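Local coordinates for uncharacterized protein (Ruminococcus gnavus, PDB 4QAN) that is of unknown function but has a cystatin-like fold, as a divergent member of the NTF2-like superfamily, and can bind a metal ion, at residues Phe87-Ala92 with Glu262-Leu267; Tyr272-Thr277 with Gly327-Asn332. All coordinates share one frame; numbering follows the deposited sequence.

Contact 1. Residues Phe87-Ala92 with Glu262-Leu267; sequences FPLTSA and EYAKEL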
loop_
_atom_site.group_PDB
_atom_site.type_symbol
_atom_site.label_atom_id
_atom_site.label_comp_id
_atom_site.label_asym_id
_atom_site.label_seq_id
_atom_site.Cartn_x
_atom_site.Cartn_y
_atom_site.Cartn_z
ATOM N N PHE A 87 -4.502 6.021 -6.937
ATOM C CA PHE A 87 -4.216 6.550 -5.601
ATOM C C PHE A 87 -4.618 5.619 -4.459
ATOM O O PHE A 87 -3.811 5.324 -3.589
ATOM C CB PHE A 87 -4.818 7.963 -5.410
ATOM C CG PHE A 87 -4.637 8.521 -4.012
ATOM C CD1 PHE A 87 -3.504 9.256 -3.672
ATOM C CD2 PHE A 87 -5.595 8.292 -3.028
ATOM C CE1 PHE A 87 -3.329 9.747 -2.378
ATOM C CE2 PHE A 87 -5.431 8.787 -1.736
ATOM C CZ PHE A 87 -4.296 9.513 -1.411
ATOM N N PRO A 88 -5.869 5.152 -4.439
ATOM C CA PRO A 88 -6.182 4.289 -3.293
ATOM C C PRO A 88 -5.298 3.034 -3.180
ATOM O O PRO A 88 -5.054 2.558 -2.060
ATOM C CB PRO A 88 -7.645 3.910 -3.535
ATOM C CG PRO A 88 -8.186 5.023 -4.418
ATOM C CD PRO A 88 -7.034 5.381 -5.309
ATOM N N LEU A 89 -4.821 2.492 -4.305
ATOM C CA LEU A 89 -3.947 1.310 -4.239
ATOM C C LEU A 89 -2.580 1.671 -3.642
ATOM O O LEU A 89 -2.033 0.922 -2.852
ATOM C CB LEU A 89 -3.769 0.666 -5.617
ATOM C CG LEU A 89 -5.044 0.306 -6.379
ATOM C CD1 LEU A 89 -4.744 -0.705 -7.482
ATOM C CD2 LEU A 89 -6.104 -0.254 -5.438
ATOM N N THR A 90 -2.076 2.849 -4.002
ATOM C CA THR A 90 -0.759 3.295 -3.617
ATOM C C THR A 90 -0.783 3.670 -2.143
ATOM O O THR A 90 0.076 3.224 -1.374
ATOM C CB THR A 90 -0.267 4.481 -4.484
ATOM O OG1 THR A 90 -0.321 4.135 -5.877
ATOM C CG2 THR A 90 1.168 4.832 -4.157
ATOM N N SER A 91 -1.789 4.442 -1.745
ATOM C CA SER A 91 -1.964 4.801 -0.331
ATOM C C SER A 91 -2.061 3.567 0.550
ATOM O O SER A 91 -1.392 3.487 1.573
ATOM C CB SER A 91 -3.194 5.677 -0.108
ATOM O OG SER A 91 -3.514 5.740 1.277
ATOM N N ALA A 92 -2.874 2.608 0.139
ATOM C CA ALA A 92 -3.085 1.411 0.932
ATOM C C ALA A 92 -1.847 0.544 1.036
ATOM O O ALA A 92 -1.564 0.027 2.110
ATOM C CB ALA A 92 -4.256 0.613 0.399
ATOM N N GLU A 262 -2.699 -5.659 1.376
ATOM C CA GLU A 262 -2.567 -6.903 0.590
ATOM C C GLU A 262 -3.588 -6.981 -0.546
ATOM O O GLU A 262 -3.271 -7.405 -1.659
ATOM C CB GLU A 262 -2.780 -8.154 1.467
ATOM C CG GLU A 262 -1.703 -8.451 2.480
ATOM C CD GLU A 262 -0.453 -9.058 1.861
ATOM O OE1 GLU A 262 -0.338 -9.088 0.611
ATOM O OE2 GLU A 262 0.424 -9.506 2.635
ATOM N N TYR A 263 -4.833 -6.619 -0.263
ATOM C CA TYR A 263 -5.846 -6.748 -1.307
ATOM C C TYR A 263 -5.558 -5.737 -2.420
ATOM O O TYR A 263 -5.703 -6.055 -3.596
ATOM C CB TYR A 263 -7.269 -6.610 -0.764
ATOM C CG TYR A 263 -8.320 -6.950 -1.803
ATOM C CD1 TYR A 263 -8.583 -8.276 -2.149
ATOM C CD2 TYR A 263 -9.041 -5.944 -2.455
ATOM C CE1 TYR A 263 -9.530 -8.595 -3.107
ATOM C CE2 TYR A 263 -10.000 -6.249 -3.409
ATOM C CZ TYR A 263 -10.238 -7.579 -3.735
ATOM O OH TYR A 263 -11.196 -7.906 -4.669
ATOM N N ALA A 264 -5.121 -4.539 -2.034
ATOM C CA ALA A 264 -4.692 -3.536 -2.984
ATOM C C ALA A 264 -3.605 -4.083 -3.920
ATOM O O ALA A 264 -3.615 -3.819 -5.134
ATOM C CB ALA A 264 -4.189 -2.300 -2.266
ATOM N N LYS A 265 -2.660 -4.801 -3.335
ATOM C CA LYS A 265 -1.625 -5.441 -4.103
ATOM C C LYS A 265 -2.179 -6.450 -5.094
ATOM O O LYS A 265 -1.702 -6.488 -6.235
ATOM C CB LYS A 265 -0.616 -6.127 -3.192
ATOM C CG LYS A 265 0.621 -6.532 -3.959
ATOM C CD LYS A 265 1.689 -7.129 -3.083
ATOM C CE LYS A 265 2.886 -7.469 -3.956
ATOM N NZ LYS A 265 3.924 -8.155 -3.174
ATOM N N GLU A 266 -3.146 -7.271 -4.658
ATOM C CA GLU A 266 -3.788 -8.287 -5.535
ATOM C C GLU A 266 -4.561 -7.624 -6.666
ATOM O O GLU A 266 -4.590 -8.126 -7.800
ATOM C CB GLU A 266 -4.835 -9.148 -4.792
ATOM C CG GLU A 266 -4.367 -10.171 -3.768
ATOM C CD GLU A 266 -5.553 -10.859 -3.030
ATOM O OE1 GLU A 266 -6.455 -11.525 -3.657
ATOM O OE2 GLU A 266 -5.577 -10.743 -1.779
ATOM N N LEU A 267 -5.233 -6.529 -6.334
ATOM C CA LEU A 267 -6.006 -5.765 -7.301
ATOM C C LEU A 267 -5.063 -5.161 -8.346
ATOM O O LEU A 267 -5.208 -5.420 -9.554
ATOM C CB LEU A 267 -6.837 -4.695 -6.581
ATOM C CG LEU A 267 -7.616 -3.647 -7.389
ATOM C CD1 LEU A 267 -8.286 -4.247 -8.608
ATOM C CD2 LEU A 267 -8.653 -2.940 -6.520
#
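Leu89 and Leu267 meet at about a right angle, each turning its branched end against the other across the interface between two helices. Leu89 CD2 lies 3.9 Å from Leu267 CD2, while Leu89 CD1 comes in beside Leu267 CG at 4.1 Å, so both methyls of Leu89 reach Leu267. Leu89 does not start out aimed at the neighbouring helix; its CG stands anti to the carbonyl carbon (chi1 -53°), and from there the branch bends over to reach it. Leu267, whose first bond already heads across, sets its CG anti to the backbone N (chi1 173°). The axes of segments 87-92 and 262-267, on helices 87-108 and 254-275, approach to 8.6 Å, their N-to-C directions 136° apart, an example of close helix-helix packing through small residues. The narrow place is held by alanines: Ala92 CB and Ala264 CB touch methyl to methyl at 3.9 Å, and Ala264 CB also sits 3.9 Å from the carbonyl oxygen Leu89 O, with Leu89 CD2 a little further off at 4.2 Å. No hydrogen bond crosses, and the four touching residues are all buried. Helix 237-242 reaches Leu89 through Leu237, whereas Phe228 and Ile232 of helix 221-234 pack on Leu267. Elsewhere on helix 254-275, Lys265 forms a salt bridge with Asp75.

Contact 2. Residues Tyr272-Thr277 with Gly327-Asn332; sequences YGFLGT and GLYSYN
Phe274 presents its ring edge to the face of Tyr329 in a T-shaped stack, the centroids 5.1 Å apart and the planes at 62°. Its leading atom is CZ, poised 3.8 Å above the plane of the Tyr329 ring and over its centre. The second aromatic pair is of another kind: the rings of Phe274 and Tyr331 are tilted by only 30° but slid so far apart that they barely overlap. What lies over the Tyr331 ring instead is the Phe274 methylene, a CH-pi contact with CB 4.0 Å from the centroid and almost directly over the face. Tyr331 is carried under it because its CG is anti to the backbone N (chi1 174°). On the opposite face Asn332 ND2 sits over the ring centre, so the phenol is sandwiched between a methylene and an amide nitrogen.

Apolar and van der Waals contacts fill in the rest. Phe274 CD1 lies 3.9 Å from Tyr331 CB, and Leu275 CD2 approaches Tyr331 OH to 3.5 Å. Replacing Tyr331 by an alanine would probably leave the Phe274 methylene and Leu275 without the ring they pack on and open a gap at the helix end.

Hydrogen bonds within the segment shape that end. Gly276, with positive phi, is the C-prime residue of a Schellman motif made of Thr277 N to Tyr272 O and a weak Gly276 N to Gly273 O; Thr277 OG1 adds a side-chain bond to Tyr272 O from the same face of its plane as Thr277 N.

The aromatic cluster thus joins the C-terminal end of helix 254-275 to strand 322-331 of the mixed sheet. Leu305 of strand 305-314 touches the side chains of Phe274, Tyr329 and Tyr331, and strand 334-344 adds Tyr336, edge-to-face with Phe274, and Thr338, hydrogen-bonded to Tyr329 OH.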
loop_
_atom_site.group_PDB
_atom_site.type_symbol
_atom_site.label_atom_id
_atom_site.label_comp_id
_atom_site.label_asym_id
_atom_site.label_seq_id
_atom_site.Cartn_x
_atom_site.Cartn_y
_atom_site.Cartn_z
ATOM N N TYR A 272 -2.439 -5.076 -13.661
ATOM C CA TYR A 272 -1.180 -5.210 -14.398
ATOM C C TYR A 272 -1.300 -6.379 -15.372
ATOM O O TYR A 272 -0.725 -6.350 -16.467
ATOM C CB TYR A 272 0.005 -5.411 -13.444
ATOM C CG TYR A 272 0.504 -4.154 -12.720
ATOM C CD1 TYR A 272 -0.213 -2.947 -12.737
ATOM C CD2 TYR A 272 1.697 -4.185 -12.019
ATOM C CE1 TYR A 272 0.264 -1.832 -12.073
ATOM C CE2 TYR A 272 2.167 -3.079 -11.336
ATOM C CZ TYR A 272 1.455 -1.911 -11.370
ATOM O OH TYR A 272 1.952 -0.827 -10.702
ATOM N N GLY A 273 -2.070 -7.393 -14.993
ATOM C CA GLY A 273 -2.330 -8.531 -15.889
ATOM C C GLY A 273 -3.012 -8.113 -17.188
ATOM O O GLY A 273 -2.636 -8.571 -18.276
ATOM N N PHE A 274 -4.023 -7.251 -17.081
ATOM C CA PHE A 274 -4.738 -6.747 -18.269
ATOM C C PHE A 274 -3.850 -5.781 -19.055
ATOM O O PHE A 274 -3.913 -5.725 -20.274
ATOM C CB PHE A 274 -6.046 -6.036 -17.895
ATOM C CG PHE A 274 -7.092 -6.939 -17.307
ATOM C CD1 PHE A 274 -7.663 -7.949 -18.059
ATOM C CD2 PHE A 274 -7.545 -6.747 -16.006
ATOM C CE1 PHE A 274 -8.635 -8.770 -17.517
ATOM C CE2 PHE A 274 -8.515 -7.573 -15.457
ATOM C CZ PHE A 274 -9.066 -8.579 -16.221
ATOM N N LEU A 275 -3.027 -5.023 -18.347
ATOM C CA LEU A 275 -2.081 -4.123 -18.987
ATOM C C LEU A 275 -0.892 -4.832 -19.629
ATOM O O LEU A 275 -0.135 -4.205 -20.367
ATOM C CB LEU A 275 -1.562 -3.116 -17.975
ATOM C CG LEU A 275 -2.595 -2.130 -17.439
ATOM C CD1 LEU A 275 -2.086 -1.441 -16.176
ATOM C CD2 LEU A 275 -2.931 -1.113 -18.507
ATOM N N GLY A 276 -0.701 -6.117 -19.340
ATOM C CA GLY A 276 0.467 -6.853 -19.843
ATOM C C GLY A 276 1.781 -6.569 -19.116
ATOM O O GLY A 276 2.842 -6.725 -19.680
ATOM N N THR A 277 1.721 -6.190 -17.851
ATOM C CA THR A 277 2.910 -5.746 -17.133
ATOM C C THR A 277 3.154 -6.486 -15.835
ATOM O O THR A 277 4.061 -6.118 -15.096
ATOM C CB THR A 277 2.772 -4.280 -16.731
ATOM O OG1 THR A 277 1.576 -4.120 -15.970
ATOM C CG2 THR A 277 2.749 -3.386 -17.936
ATOM N N GLY A 327 -14.500 -14.948 -13.745
ATOM C CA GLY A 327 -14.858 -13.740 -14.487
ATOM C C GLY A 327 -14.369 -13.900 -15.921
ATOM O O GLY A 327 -13.220 -14.291 -16.145
ATOM N N LEU A 328 -15.248 -13.647 -16.886
ATOM C CA LEU A 328 -14.873 -13.628 -18.301
ATOM C C LEU A 328 -14.989 -12.189 -18.788
ATOM O O LEU A 328 -16.017 -11.545 -18.567
ATOM C CB LEU A 328 -15.779 -14.553 -19.114
ATOM C CG LEU A 328 -15.576 -14.581 -20.626
ATOM C CD1 LEU A 328 -14.214 -15.159 -20.955
ATOM C CD2 LEU A 328 -16.674 -15.387 -21.313
ATOM N N TYR A 329 -13.929 -11.683 -19.422
ATOM C CA TYR A 329 -13.806 -10.255 -19.700
ATOM C C TYR A 329 -13.524 -9.951 -21.162
ATOM O O TYR A 329 -13.044 -10.798 -21.903
ATOM C CB TYR A 329 -12.644 -9.635 -18.908
ATOM C CG TYR A 329 -12.651 -9.857 -17.410
ATOM C CD1 TYR A 329 -12.245 -11.068 -16.876
ATOM C CD2 TYR A 329 -13.026 -8.846 -16.536
ATOM C CE1 TYR A 329 -12.238 -11.275 -15.528
ATOM C CE2 TYR A 329 -13.003 -9.036 -15.166
ATOM C CZ TYR A 329 -12.608 -10.267 -14.669
ATOM O OH TYR A 329 -12.578 -10.506 -13.320
ATOM N N SER A 330 -13.825 -8.716 -21.543
ATOM C CA SER A 330 -13.209 -8.069 -22.689
ATOM C C SER A 330 -12.501 -6.837 -22.146
ATOM O O SER A 330 -13.142 -5.919 -21.627
ATOM C CB SER A 330 -14.250 -7.654 -23.740
ATOM O OG SER A 330 -13.682 -6.780 -24.717
ATOM N N TYR A 331 -11.177 -6.837 -22.239
ATOM C CA TYR A 331 -10.384 -5.657 -21.933
ATOM C C TYR A 331 -9.967 -5.054 -23.254
ATOM O O TYR A 331 -9.044 -5.549 -23.897
ATOM C CB TYR A 331 -9.128 -5.995 -21.112
ATOM C CG TYR A 331 -8.233 -4.782 -20.917
ATOM C CD1 TYR A 331 -8.625 -3.741 -20.073
ATOM C CD2 TYR A 331 -7.022 -4.646 -21.597
ATOM C CE1 TYR A 331 -7.831 -2.625 -19.890
ATOM C CE2 TYR A 331 -6.226 -3.521 -21.419
ATOM C CZ TYR A 331 -6.638 -2.515 -20.562
ATOM O OH TYR A 331 -5.876 -1.375 -20.374
ATOM N N ASN A 332 -10.646 -3.990 -23.657
ATOM C CA ASN A 332 -10.398 -3.337 -24.952
ATOM C C ASN A 332 -10.349 -4.325 -26.114
ATOM O O ASN A 332 -9.515 -4.211 -27.019
ATOM C CB ASN A 332 -9.126 -2.492 -24.894
ATOM C CG ASN A 332 -9.259 -1.332 -23.933
ATOM O OD1 ASN A 332 -9.458 -0.180 -24.342
ATOM N ND2 ASN A 332 -9.211 -1.637 -22.638
#

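Helix 254-275 serves both contacts, using Ala264 and Leu267 in contact 1 and its C-terminal end in contact 2; the two centres lie about 17 Å apart, and their atoms do not touch. Contact 1 is core, about 5 Å from the centre of the chain, and joins helix to helix. Contact 2, about 22 Å out and only partly buried, joins helix to sheet. Chemistry follows place: alanines, flanked by a leucine pair, allow close helix packing in the middle, whereas large aromatic rings span the wider separation from the strand, with phenol groups among them. Neither contact has a hydrogen bond between its segments.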